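Local coordinates for protein RNA-dependent RNA Polymerase (PDB 6TZ0) that catalyses RNA-templated RNA synthesis, serving both conservative transcription of plus strands and replication of the segmented double-stranded RNA genome, at residues T856-E861 with L875-N880; T10-T15 with P846-E851; Y1022-E1027 with Y1183-R1188; E21-I26 with L832-L837. One frame throughout, in Å; residues are numbered along the deposited sequence.

Interaction 1: residues T856-E861 with L875-N880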
# COMPACT_ATOMS: atom_id res chain seq x y z
N THR A 856 29.21 -24.63 39.98
CA THR A 856 27.95 -23.92 39.87
C THR A 856 27.70 -23.53 38.42
O THR A 856 28.59 -23.52 37.58
CB THR A 856 27.94 -22.67 40.76
OG1 THR A 856 29.00 -21.80 40.36
CG2 THR A 856 28.12 -23.06 42.21
N PHE A 857 26.44 -23.20 38.14
CA PHE A 857 26.00 -22.90 36.80
C PHE A 857 25.42 -21.49 36.74
O PHE A 857 24.85 -21.00 37.72
CB PHE A 857 24.96 -23.91 36.33
CG PHE A 857 25.53 -25.26 36.04
CD1 PHE A 857 26.01 -25.57 34.79
CD2 PHE A 857 25.62 -26.21 37.04
CE1 PHE A 857 26.55 -26.80 34.52
CE2 PHE A 857 26.17 -27.45 36.79
CZ PHE A 857 26.63 -27.74 35.52
N THR A 858 25.57 -20.85 35.59
CA THR A 858 24.84 -19.62 35.34
C THR A 858 23.36 -19.94 35.08
O THR A 858 22.94 -21.09 35.03
CB THR A 858 25.44 -18.87 34.15
OG1 THR A 858 25.30 -19.66 32.96
CG2 THR A 858 26.91 -18.59 34.39
N GLU A 859 22.57 -18.89 34.92
CA GLU A 859 21.13 -19.06 34.84
C GLU A 859 20.67 -19.36 33.42
O GLU A 859 21.18 -18.80 32.45
CB GLU A 859 20.44 -17.81 35.37
CG GLU A 859 20.56 -17.71 36.88
CD GLU A 859 20.10 -16.39 37.43
OE1 GLU A 859 19.91 -15.45 36.63
OE2 GLU A 859 19.91 -16.29 38.66
N ASP A 860 19.72 -20.28 33.31
CA ASP A 860 19.06 -20.60 32.04
C ASP A 860 18.23 -19.39 31.64
O ASP A 860 17.15 -19.17 32.19
CB ASP A 860 18.20 -21.85 32.19
CG ASP A 860 17.73 -22.41 30.86
OD1 ASP A 860 18.06 -21.85 29.80
OD2 ASP A 860 17.00 -23.42 30.88
N GLU A 861 18.74 -18.61 30.70
CA GLU A 861 18.16 -17.31 30.40
C GLU A 861 16.82 -17.47 29.72
O GLU A 861 16.70 -18.16 28.70
CB GLU A 861 19.11 -16.49 29.54
CG GLU A 861 20.40 -16.14 30.23
CD GLU A 861 21.30 -15.27 29.39
OE1 GLU A 861 20.96 -15.00 28.23
OE2 GLU A 861 22.37 -14.85 29.90
N LEU A 875 29.78 -12.55 30.36
CA LEU A 875 31.23 -12.69 30.46
C LEU A 875 31.69 -12.66 31.91
O LEU A 875 32.65 -13.36 32.27
CB LEU A 875 31.92 -11.57 29.70
CG LEU A 875 31.73 -11.39 28.20
CD1 LEU A 875 32.42 -10.11 27.75
CD2 LEU A 875 32.26 -12.58 27.44
N TYR A 876 31.03 -11.87 32.74
CA TYR A 876 31.37 -11.77 34.15
C TYR A 876 30.65 -12.81 34.99
O TYR A 876 31.18 -13.23 36.02
CB TYR A 876 31.03 -10.36 34.64
CG TYR A 876 31.89 -9.30 34.01
CD1 TYR A 876 33.13 -8.98 34.54
CD2 TYR A 876 31.47 -8.63 32.86
CE1 TYR A 876 33.92 -8.01 33.96
CE2 TYR A 876 32.26 -7.67 32.28
CZ TYR A 876 33.49 -7.36 32.83
OH TYR A 876 34.29 -6.41 32.26
N ASP A 877 29.46 -13.23 34.56
CA ASP A 877 28.73 -14.28 35.25
C ASP A 877 29.45 -15.62 35.13
O ASP A 877 29.46 -16.41 36.07
CB ASP A 877 27.31 -14.37 34.70
CG ASP A 877 26.37 -15.16 35.59
OD1 ASP A 877 26.78 -15.57 36.70
OD2 ASP A 877 25.21 -15.38 35.19
N VAL A 878 30.07 -15.89 33.97
CA VAL A 878 30.87 -17.10 33.83
C VAL A 878 32.14 -17.01 34.69
O VAL A 878 32.60 -18.02 35.24
CB VAL A 878 31.17 -17.34 32.33
CG1 VAL A 878 32.14 -18.48 32.11
CG2 VAL A 878 29.89 -17.67 31.61
N SER A 879 32.65 -15.80 34.91
CA SER A 879 33.86 -15.57 35.70
C SER A 879 33.62 -15.59 37.22
O SER A 879 34.50 -15.11 37.94
CB SER A 879 34.49 -14.24 35.30
OG SER A 879 34.89 -14.25 33.94
N ASN A 880 32.49 -16.14 37.68
CA ASN A 880 32.12 -16.29 39.10
C ASN A 880 32.10 -14.92 39.80
O ASN A 880 32.95 -14.58 40.62
CB ASN A 880 33.03 -17.28 39.83
CG ASN A 880 32.41 -17.78 41.12
OD1 ASN A 880 31.31 -17.37 41.50
ND2 ASN A 880 33.11 -18.68 41.80
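Thr858, in the loop that runs from strand 827-831 to strand 867-868, packs its methyl side against Asp877 and Val878 of helix 873-878, a loop-on-helix contact buried in the protein. The backbones come nearest at Thr858 and Asp877, their CA atoms 6.6 Å apart. Followed outward, the threonine first offers its CB, which lies 3.6 Å from Asp877 OD2. From CB the two branches part. The methyl CG2 rests against the carboxylate, 3.7 Å from Asp877 CG, and it also meets the methyl CG2 of Val878 at 4.2 Å. The hydroxyl OG1, with chi1 at 64°, sits between the backbone N and the carbonyl carbon; this rotation gives OG1 to Phe850 N, with which it is hydrogen-bonded, and leaves CG2 facing the helix. All contacts across the pair are therefore van der Waals.

On the helix side, Asp877 carries its carboxylate out opposite the backbone N (chi1 -164°), and its side chain crosses that of Thr858 obliquely. Its charge is answered outside the two segments: OD1 makes a salt bridge with Arg852, and OD2 a long, weak ion pair with Arg1188. Arg852 and, more weakly, Arg1188 would probably offset the negative charge of Asp877, beside which Glu859 places a like charge, its OE1 5.5 Å from Asp877 OD2. Just past the helix, Ser879 turns back on it, its OG giving a 2.9 Å hydrogen bond to Leu875 O in the carbonyl plane, with a C=O...OG angle of 158°.

Interaction 2: residues T10-T15 with P846-E851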
# COMPACT_ATOMS: atom_id res chain seq x y z
N THR A 10 24.00 -37.12 23.25
CA THR A 10 24.99 -36.26 23.87
C THR A 10 24.61 -35.97 25.32
O THR A 10 23.47 -36.17 25.74
CB THR A 10 25.13 -34.95 23.11
OG1 THR A 10 23.87 -34.27 23.07
CG2 THR A 10 25.58 -35.22 21.70
N ILE A 11 25.59 -35.51 26.09
CA ILE A 11 25.34 -35.16 27.48
C ILE A 11 24.65 -33.81 27.62
O ILE A 11 24.12 -33.50 28.69
CB ILE A 11 26.66 -35.20 28.28
CG1 ILE A 11 27.72 -34.34 27.60
CG2 ILE A 11 27.14 -36.63 28.42
CD1 ILE A 11 28.99 -34.21 28.39
N PHE A 12 24.63 -33.00 26.56
CA PHE A 12 23.78 -31.81 26.57
C PHE A 12 22.31 -32.17 26.42
O PHE A 12 21.45 -31.50 26.99
CB PHE A 12 24.20 -30.85 25.46
CG PHE A 12 23.23 -29.72 25.24
CD1 PHE A 12 23.09 -28.73 26.18
CD2 PHE A 12 22.47 -29.67 24.09
CE1 PHE A 12 22.19 -27.70 25.99
CE2 PHE A 12 21.57 -28.64 23.89
CZ PHE A 12 21.43 -27.65 24.84
N SER A 13 22.00 -33.23 25.66
CA SER A 13 20.61 -33.61 25.46
C SER A 13 19.97 -34.16 26.72
O SER A 13 18.73 -34.19 26.81
CB SER A 13 20.50 -34.66 24.35
OG SER A 13 21.06 -35.88 24.78
N GLU A 14 20.76 -34.58 27.71
CA GLU A 14 20.23 -35.09 28.95
C GLU A 14 20.31 -34.11 30.11
O GLU A 14 19.52 -34.24 31.05
CB GLU A 14 20.95 -36.39 29.34
CG GLU A 14 22.43 -36.23 29.60
CD GLU A 14 23.11 -37.55 29.86
OE1 GLU A 14 22.42 -38.59 29.82
OE2 GLU A 14 24.33 -37.55 30.10
N THR A 15 21.20 -33.13 30.06
CA THR A 15 21.35 -32.16 31.14
C THR A 15 20.84 -30.77 30.79
O THR A 15 20.48 -30.03 31.70
CB THR A 15 22.82 -32.05 31.56
OG1 THR A 15 23.60 -31.60 30.44
CG2 THR A 15 23.34 -33.39 32.02
N PRO A 846 19.29 -15.89 23.96
CA PRO A 846 19.29 -16.37 25.34
C PRO A 846 20.06 -17.67 25.52
O PRO A 846 19.94 -18.60 24.72
CB PRO A 846 17.80 -16.57 25.64
CG PRO A 846 17.12 -15.64 24.72
CD PRO A 846 17.93 -15.63 23.47
N ALA A 847 20.84 -17.73 26.58
CA ALA A 847 21.82 -18.78 26.78
C ALA A 847 21.35 -19.84 27.77
O ALA A 847 20.46 -19.61 28.59
CB ALA A 847 23.15 -18.19 27.25
N TYR A 848 21.97 -21.00 27.68
CA TYR A 848 21.81 -22.11 28.61
C TYR A 848 22.81 -21.97 29.75
O TYR A 848 23.73 -21.15 29.66
CB TYR A 848 21.96 -23.42 27.84
CG TYR A 848 20.80 -23.75 26.95
CD1 TYR A 848 19.70 -24.43 27.44
CD2 TYR A 848 20.79 -23.35 25.62
CE1 TYR A 848 18.63 -24.72 26.63
CE2 TYR A 848 19.73 -23.65 24.80
CZ TYR A 848 18.65 -24.33 25.31
OH TYR A 848 17.58 -24.63 24.51
N PRO A 849 22.65 -22.72 30.85
CA PRO A 849 23.65 -22.65 31.94
C PRO A 849 25.05 -23.06 31.53
O PRO A 849 25.29 -24.18 31.07
CB PRO A 849 23.07 -23.61 32.99
CG PRO A 849 21.64 -23.55 32.78
CD PRO A 849 21.43 -23.41 31.32
N PHE A 850 25.99 -22.13 31.70
CA PHE A 850 27.42 -22.40 31.58
C PHE A 850 27.97 -22.76 32.95
O PHE A 850 27.58 -22.17 33.96
CB PHE A 850 28.16 -21.19 31.03
CG PHE A 850 27.93 -20.95 29.57
CD1 PHE A 850 28.66 -21.64 28.62
CD2 PHE A 850 26.97 -20.05 29.15
CE1 PHE A 850 28.45 -21.42 27.27
CE2 PHE A 850 26.75 -19.83 27.81
CZ PHE A 850 27.49 -20.51 26.87
N GLU A 851 28.89 -23.72 32.99
CA GLU A 851 29.48 -24.12 34.25
C GLU A 851 30.65 -23.21 34.61
O GLU A 851 31.47 -22.87 33.75
CB GLU A 851 29.95 -25.58 34.20
CG GLU A 851 30.38 -26.11 35.56
CD GLU A 851 30.84 -27.55 35.51
OE1 GLU A 851 30.89 -28.12 34.40
OE2 GLU A 851 31.16 -28.11 36.58
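Phe12 and Tyr848 form a T-shaped (edge-to-face) aromatic pair that joins the short N-terminal helix 11-15 to the extended loop following strand 827-831. The evidence is geometric: the ring planes stand at 88° to one another and the Phe12 and Tyr848 ring centroids are 5.4 Å apart. Phe12 is the stem of the T. Its CZ lies over the centre of the Tyr848 ring, 4.2 Å above the plane, while the adjoining CE1 comes within 4.3 Å of Tyr848 CG. Ring hydrogens at the Phe12 edge thus point into the pi cloud of the tyrosine, and these two residues make the whole contact between the segments.

The two rings get there differently. Phe12 sends its ring away from its own backbone N (chi1 170°), which swings the ring toward the loop, whereas the CB of Tyr848 already points toward the helix; together the two side chains span the 10.1 Å between the CA atoms of Phe12 and Tyr848. Both rings have further partners, Phe12 stacking with Phe18 and Tyr848 making a cation-pi contact with Lys778 of helix 774-786.

The helix that presents Phe12 begins at Thr10, its N-cap, whose OG1 accepts a weak capping bond from Ser13 N. At the next residue, Ile11 O accepts two bonds from Thr15, a turn further on, 3.2 Å from Thr15 N and 2.6 Å from Thr15 OG1.

Interaction 3: residues Y1022-E1027 with Y1183-R1188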
# COMPACT_ATOMS: atom_id res chain seq x y z
N TYR A 1022 27.04 -7.14 40.07
CA TYR A 1022 25.99 -7.16 41.07
C TYR A 1022 25.35 -8.54 41.10
O TYR A 1022 25.22 -9.20 40.07
CB TYR A 1022 24.94 -6.07 40.81
CG TYR A 1022 24.17 -6.17 39.51
CD1 TYR A 1022 24.65 -5.58 38.36
CD2 TYR A 1022 22.95 -6.82 39.45
CE1 TYR A 1022 23.95 -5.66 37.18
CE2 TYR A 1022 22.25 -6.91 38.28
CZ TYR A 1022 22.75 -6.32 37.15
OH TYR A 1022 22.04 -6.41 35.98
N GLU A 1023 24.96 -8.97 42.30
CA GLU A 1023 24.34 -10.28 42.47
C GLU A 1023 23.17 -10.20 43.44
O GLU A 1023 22.92 -9.18 44.08
CB GLU A 1023 25.34 -11.33 42.93
CG GLU A 1023 26.09 -11.96 41.78
CD GLU A 1023 25.16 -12.81 40.93
OE1 GLU A 1023 24.25 -13.45 41.50
OE2 GLU A 1023 25.31 -12.82 39.69
N PHE A 1024 22.45 -11.32 43.53
CA PHE A 1024 21.19 -11.41 44.23
C PHE A 1024 21.17 -12.69 45.04
O PHE A 1024 21.28 -13.78 44.47
CB PHE A 1024 20.01 -11.38 43.25
CG PHE A 1024 19.81 -10.06 42.60
CD1 PHE A 1024 19.05 -9.08 43.21
CD2 PHE A 1024 20.41 -9.77 41.39
CE1 PHE A 1024 18.87 -7.85 42.61
CE2 PHE A 1024 20.24 -8.55 40.79
CZ PHE A 1024 19.47 -7.59 41.40
N GLU A 1025 21.02 -12.56 46.35
CA GLU A 1025 20.97 -13.71 47.24
C GLU A 1025 19.52 -14.01 47.60
O GLU A 1025 18.68 -13.11 47.66
CB GLU A 1025 21.79 -13.45 48.50
CG GLU A 1025 23.26 -13.29 48.23
CD GLU A 1025 24.06 -13.05 49.48
OE1 GLU A 1025 23.45 -12.91 50.56
OE2 GLU A 1025 25.31 -13.01 49.40
N VAL A 1026 19.24 -15.28 47.84
CA VAL A 1026 17.88 -15.75 48.06
C VAL A 1026 17.62 -15.81 49.56
O VAL A 1026 18.32 -16.53 50.29
CB VAL A 1026 17.65 -17.11 47.40
CG1 VAL A 1026 16.26 -17.62 47.71
CG2 VAL A 1026 17.86 -17.01 45.91
N GLU A 1027 16.63 -15.06 50.02
CA GLU A 1027 16.18 -15.11 51.40
C GLU A 1027 15.09 -16.16 51.55
O GLU A 1027 14.50 -16.63 50.58
CB GLU A 1027 15.68 -13.74 51.85
CG GLU A 1027 16.75 -12.68 51.96
CD GLU A 1027 16.17 -11.33 52.34
OE1 GLU A 1027 14.94 -11.18 52.30
OE2 GLU A 1027 16.95 -10.42 52.69
N TYR A 1183 14.99 -5.56 38.14
CA TYR A 1183 13.97 -5.87 37.15
C TYR A 1183 14.49 -6.80 36.07
O TYR A 1183 13.85 -7.81 35.73
CB TYR A 1183 13.46 -4.56 36.54
CG TYR A 1183 12.45 -4.71 35.43
CD1 TYR A 1183 11.15 -5.10 35.70
CD2 TYR A 1183 12.78 -4.38 34.13
CE1 TYR A 1183 10.23 -5.21 34.70
CE2 TYR A 1183 11.86 -4.49 33.12
CZ TYR A 1183 10.58 -4.90 33.42
OH TYR A 1183 9.66 -5.01 32.41
N LEU A 1184 15.67 -6.49 35.53
CA LEU A 1184 16.26 -7.33 34.50
C LEU A 1184 16.70 -8.68 35.05
O LEU A 1184 16.60 -9.69 34.33
CB LEU A 1184 17.43 -6.61 33.85
CG LEU A 1184 17.19 -5.72 32.62
CD1 LEU A 1184 16.31 -4.55 32.90
CD2 LEU A 1184 18.52 -5.22 32.17
N HIS A 1185 17.14 -8.74 36.31
CA HIS A 1185 17.47 -10.05 36.88
C HIS A 1185 16.23 -10.90 37.11
O HIS A 1185 16.28 -12.12 36.93
CB HIS A 1185 18.23 -9.88 38.19
CG HIS A 1185 18.62 -11.18 38.82
ND1 HIS A 1185 17.82 -11.83 39.73
CD2 HIS A 1185 19.71 -11.97 38.66
CE1 HIS A 1185 18.41 -12.95 40.11
NE2 HIS A 1185 19.56 -13.06 39.47
N ILE A 1186 15.12 -10.29 37.51
CA ILE A 1186 13.93 -11.07 37.77
C ILE A 1186 13.31 -11.56 36.47
O ILE A 1186 12.89 -12.72 36.38
CB ILE A 1186 12.95 -10.27 38.64
CG1 ILE A 1186 13.51 -10.16 40.05
CG2 ILE A 1186 11.59 -10.93 38.72
CD1 ILE A 1186 12.85 -9.12 40.90
N LEU A 1187 13.30 -10.73 35.42
CA LEU A 1187 12.83 -11.22 34.12
C LEU A 1187 13.78 -12.24 33.50
O LEU A 1187 13.34 -13.11 32.75
CB LEU A 1187 12.65 -10.07 33.13
CG LEU A 1187 11.49 -9.10 33.23
CD1 LEU A 1187 11.67 -8.06 32.17
CD2 LEU A 1187 10.17 -9.83 33.04
N ARG A 1188 15.08 -12.15 33.79
CA ARG A 1188 16.05 -13.02 33.15
C ARG A 1188 15.98 -14.45 33.69
O ARG A 1188 16.33 -15.39 32.98
CB ARG A 1188 17.45 -12.41 33.33
CG ARG A 1188 18.63 -13.11 32.69
CD ARG A 1188 19.42 -13.88 33.72
NE ARG A 1188 20.64 -14.46 33.17
CZ ARG A 1188 21.82 -13.85 33.16
NH1 ARG A 1188 21.94 -12.64 33.68
NH2 ARG A 1188 22.87 -14.47 32.65
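The rings of Phe1024 and His1185 lie on each other in an offset stack, with planes 27° apart and ring centroids separated by 4.4 Å. One face of the imidazole is covered by Phe1024 CD2, which sits toward the rim and approaches His1185 CG to 3.4 Å. Next to it, Phe1024 CE2 lies 3.5 Å from His1185 CB, so the phenyl ring spreads beyond the imidazole onto its methylene. The root of the phenylalanine takes part as well: Phe1024 CB makes a CH-pi contact over the same ring, 4.2 Å from the His1185 centroid and 22° off the normal. The same CE2 also lies at the edge of the Tyr1022 ring, in that ring's plane.

Both side chains leave their backbones toward the opposing segment, and they slide past each other in opposite directions. In His1185 a chi1 of -179° sends the ring out toward the strand, and the roughly perpendicular turn about the next bond lets a face meet Phe1024. Glu1023 turns back on its own strand, where its OE1 accepts a weak bond from Phe1024 N.

The contact lays helix 1174-1188 against a small mixed sheet in the C-terminal region, touching its outermost strands 1022-1027 and 1162-1163. Strand 1022-1027 pairs antiparallel with strand 1196-1202; Phe1024 also touches Met1200 of that neighbour and Val1162 of strand 1162-1163. The helix adds Ile1186 against Val1162, and Ile1186, with Tyr1183, also meets Leu1062 of helix 1054-1062.

Interaction 4: residues E21-I26 with L832-L837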
# COMPACT_ATOMS: atom_id res chain seq x y z
N GLU A 21 32.77 -30.26 28.66
CA GLU A 21 32.72 -31.49 27.89
C GLU A 21 31.46 -31.61 27.05
O GLU A 21 31.38 -32.52 26.21
CB GLU A 21 32.80 -32.71 28.82
CG GLU A 21 34.14 -32.91 29.50
CD GLU A 21 34.27 -32.13 30.80
OE1 GLU A 21 33.30 -31.47 31.21
OE2 GLU A 21 35.36 -32.18 31.41
N SER A 22 30.48 -30.74 27.25
CA SER A 22 29.22 -30.79 26.51
C SER A 22 29.09 -29.70 25.47
O SER A 22 28.42 -29.90 24.46
CB SER A 22 28.04 -30.71 27.48
OG SER A 22 28.03 -29.48 28.18
N PHE A 23 29.74 -28.55 25.69
CA PHE A 23 29.63 -27.44 24.75
C PHE A 23 30.45 -27.70 23.49
O PHE A 23 30.02 -27.39 22.38
CB PHE A 23 30.07 -26.15 25.45
CG PHE A 23 29.87 -24.91 24.64
CD1 PHE A 23 28.60 -24.39 24.46
CD2 PHE A 23 30.94 -24.23 24.10
CE1 PHE A 23 28.40 -23.24 23.73
CE2 PHE A 23 30.75 -23.09 23.36
CZ PHE A 23 29.48 -22.59 23.19
N LYS A 24 31.64 -28.30 23.66
CA LYS A 24 32.49 -28.65 22.53
C LYS A 24 31.86 -29.75 21.68
O LYS A 24 32.01 -29.75 20.46
CB LYS A 24 33.86 -29.08 23.04
CG LYS A 24 34.88 -29.41 21.97
CD LYS A 24 36.23 -29.72 22.58
CE LYS A 24 36.20 -31.06 23.30
NZ LYS A 24 36.04 -32.19 22.35
N GLU A 25 31.13 -30.66 22.32
CA GLU A 25 30.47 -31.75 21.60
C GLU A 25 29.34 -31.24 20.71
O GLU A 25 29.22 -31.66 19.55
CB GLU A 25 29.95 -32.76 22.62
CG GLU A 25 29.40 -34.03 22.04
CD GLU A 25 28.98 -35.00 23.13
OE1 GLU A 25 29.03 -34.63 24.32
OE2 GLU A 25 28.60 -36.14 22.79
N ILE A 26 28.51 -30.34 21.24
CA ILE A 26 27.46 -29.71 20.45
C ILE A 26 28.05 -28.85 19.35
O ILE A 26 27.54 -28.82 18.23
CB ILE A 26 26.52 -28.91 21.38
CG1 ILE A 26 25.81 -29.85 22.34
CG2 ILE A 26 25.49 -28.10 20.60
CD1 ILE A 26 24.94 -30.86 21.64
N LEU A 832 31.90 -19.99 12.52
CA LEU A 832 31.96 -19.26 13.77
C LEU A 832 31.65 -20.18 14.94
O LEU A 832 30.92 -21.17 14.79
CB LEU A 832 31.00 -18.07 13.71
CG LEU A 832 29.55 -18.23 13.23
CD1 LEU A 832 28.57 -18.63 14.32
CD2 LEU A 832 29.12 -16.94 12.56
N PRO A 833 32.22 -19.92 16.12
CA PRO A 833 31.92 -20.75 17.28
C PRO A 833 30.52 -20.48 17.81
O PRO A 833 29.88 -19.48 17.48
CB PRO A 833 32.98 -20.34 18.30
CG PRO A 833 33.33 -18.95 17.92
CD PRO A 833 33.25 -18.91 16.43
N LEU A 834 30.03 -21.40 18.65
CA LEU A 834 28.70 -21.24 19.21
C LEU A 834 28.63 -20.14 20.25
O LEU A 834 27.52 -19.71 20.60
CB LEU A 834 28.20 -22.54 19.83
CG LEU A 834 27.85 -23.70 18.92
CD1 LEU A 834 27.33 -24.84 19.76
CD2 LEU A 834 26.82 -23.26 17.92
N ALA A 835 29.76 -19.66 20.76
CA ALA A 835 29.74 -18.56 21.71
C ALA A 835 29.37 -17.24 21.05
O ALA A 835 29.02 -16.29 21.76
CB ALA A 835 31.10 -18.43 22.40
N TRP A 836 29.43 -17.16 19.72
CA TRP A 836 29.03 -15.95 19.01
C TRP A 836 27.53 -15.70 19.11
O TRP A 836 27.08 -14.56 18.97
CB TRP A 836 29.45 -16.04 17.55
CG TRP A 836 29.16 -14.82 16.77
CD1 TRP A 836 29.87 -13.66 16.76
CD2 TRP A 836 28.01 -14.59 15.95
NE1 TRP A 836 29.27 -12.74 15.95
CE2 TRP A 836 28.11 -13.28 15.44
CE3 TRP A 836 26.91 -15.37 15.60
CZ2 TRP A 836 27.16 -12.74 14.59
CZ3 TRP A 836 25.97 -14.83 14.75
CH2 TRP A 836 26.10 -13.53 14.26
N LEU A 837 26.74 -16.75 19.36
CA LEU A 837 25.29 -16.61 19.48
C LEU A 837 24.87 -15.80 20.69
O LEU A 837 23.75 -15.29 20.71
CB LEU A 837 24.63 -17.99 19.56
CG LEU A 837 24.64 -18.86 18.31
CD1 LEU A 837 24.12 -20.25 18.63
CD2 LEU A 837 23.79 -18.22 17.25
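Phe23 on helix 20-35 and Leu834 at the start of a 3-10 turn face each other with their CA atoms 8.4 Å apart, a gap filled mostly by side chains. Phe23 has its ring swung opposite the backbone N (chi1 -173°), which brings CZ to 3.6 Å from Leu834 CB and 3.8 Å from Ala835 N. The amide nitrogen lies at the edge of the ring, in its plane, so the phenyl group abuts the turn edge-on at this point. Leu834 and Phe23 slide past one another in opposite directions. Beyond the ring, Leu834 extends its CD1 to Ile26 CG2, 3.8 Å away, and these two chains meet at roughly a right angle. Leu834 thus touches, with CB and CD1, residues about one helical turn apart, and it also touches Glu27 and Thr30 of the same helix and Phe782 and Ala786 of helix 774-786. The i to i+3 bond from Trp836 N to Pro833 O, 3.3 Å, is the 3-10 pattern.

This is an apolar helix-on-turn contact in which helix 20-35 and helix 774-786 share one leucine, about 11 Å between side chains from Arg791, which binds ATP in another structure of this polymerase.

In the fold
All four contacts lie on the same side of the chain's centre, about 31 to 33 Å from it. Interactions 2 and 4 (centres about 10 Å apart) use the consecutive helices 11-15 and 20-35, and bring the N-terminus back to residues more than 800 positions later; the span bridged by interaction 4 falls within that of interaction 2. Both close before interaction 1 opens, and interaction 3 comes last. Segments 832-837, 846-851 and 856-861 share one long loop between strands 827-831 and 867-868. Centre to centre, interaction 1 lies about 12 Å from interaction 2 and 13 Å from interaction 3, whose Arg1188 bridges to Glu861. This loop therefore links the N-terminal helices to the C-terminal region, while interactions 3 and 4 stay about 26 Å apart.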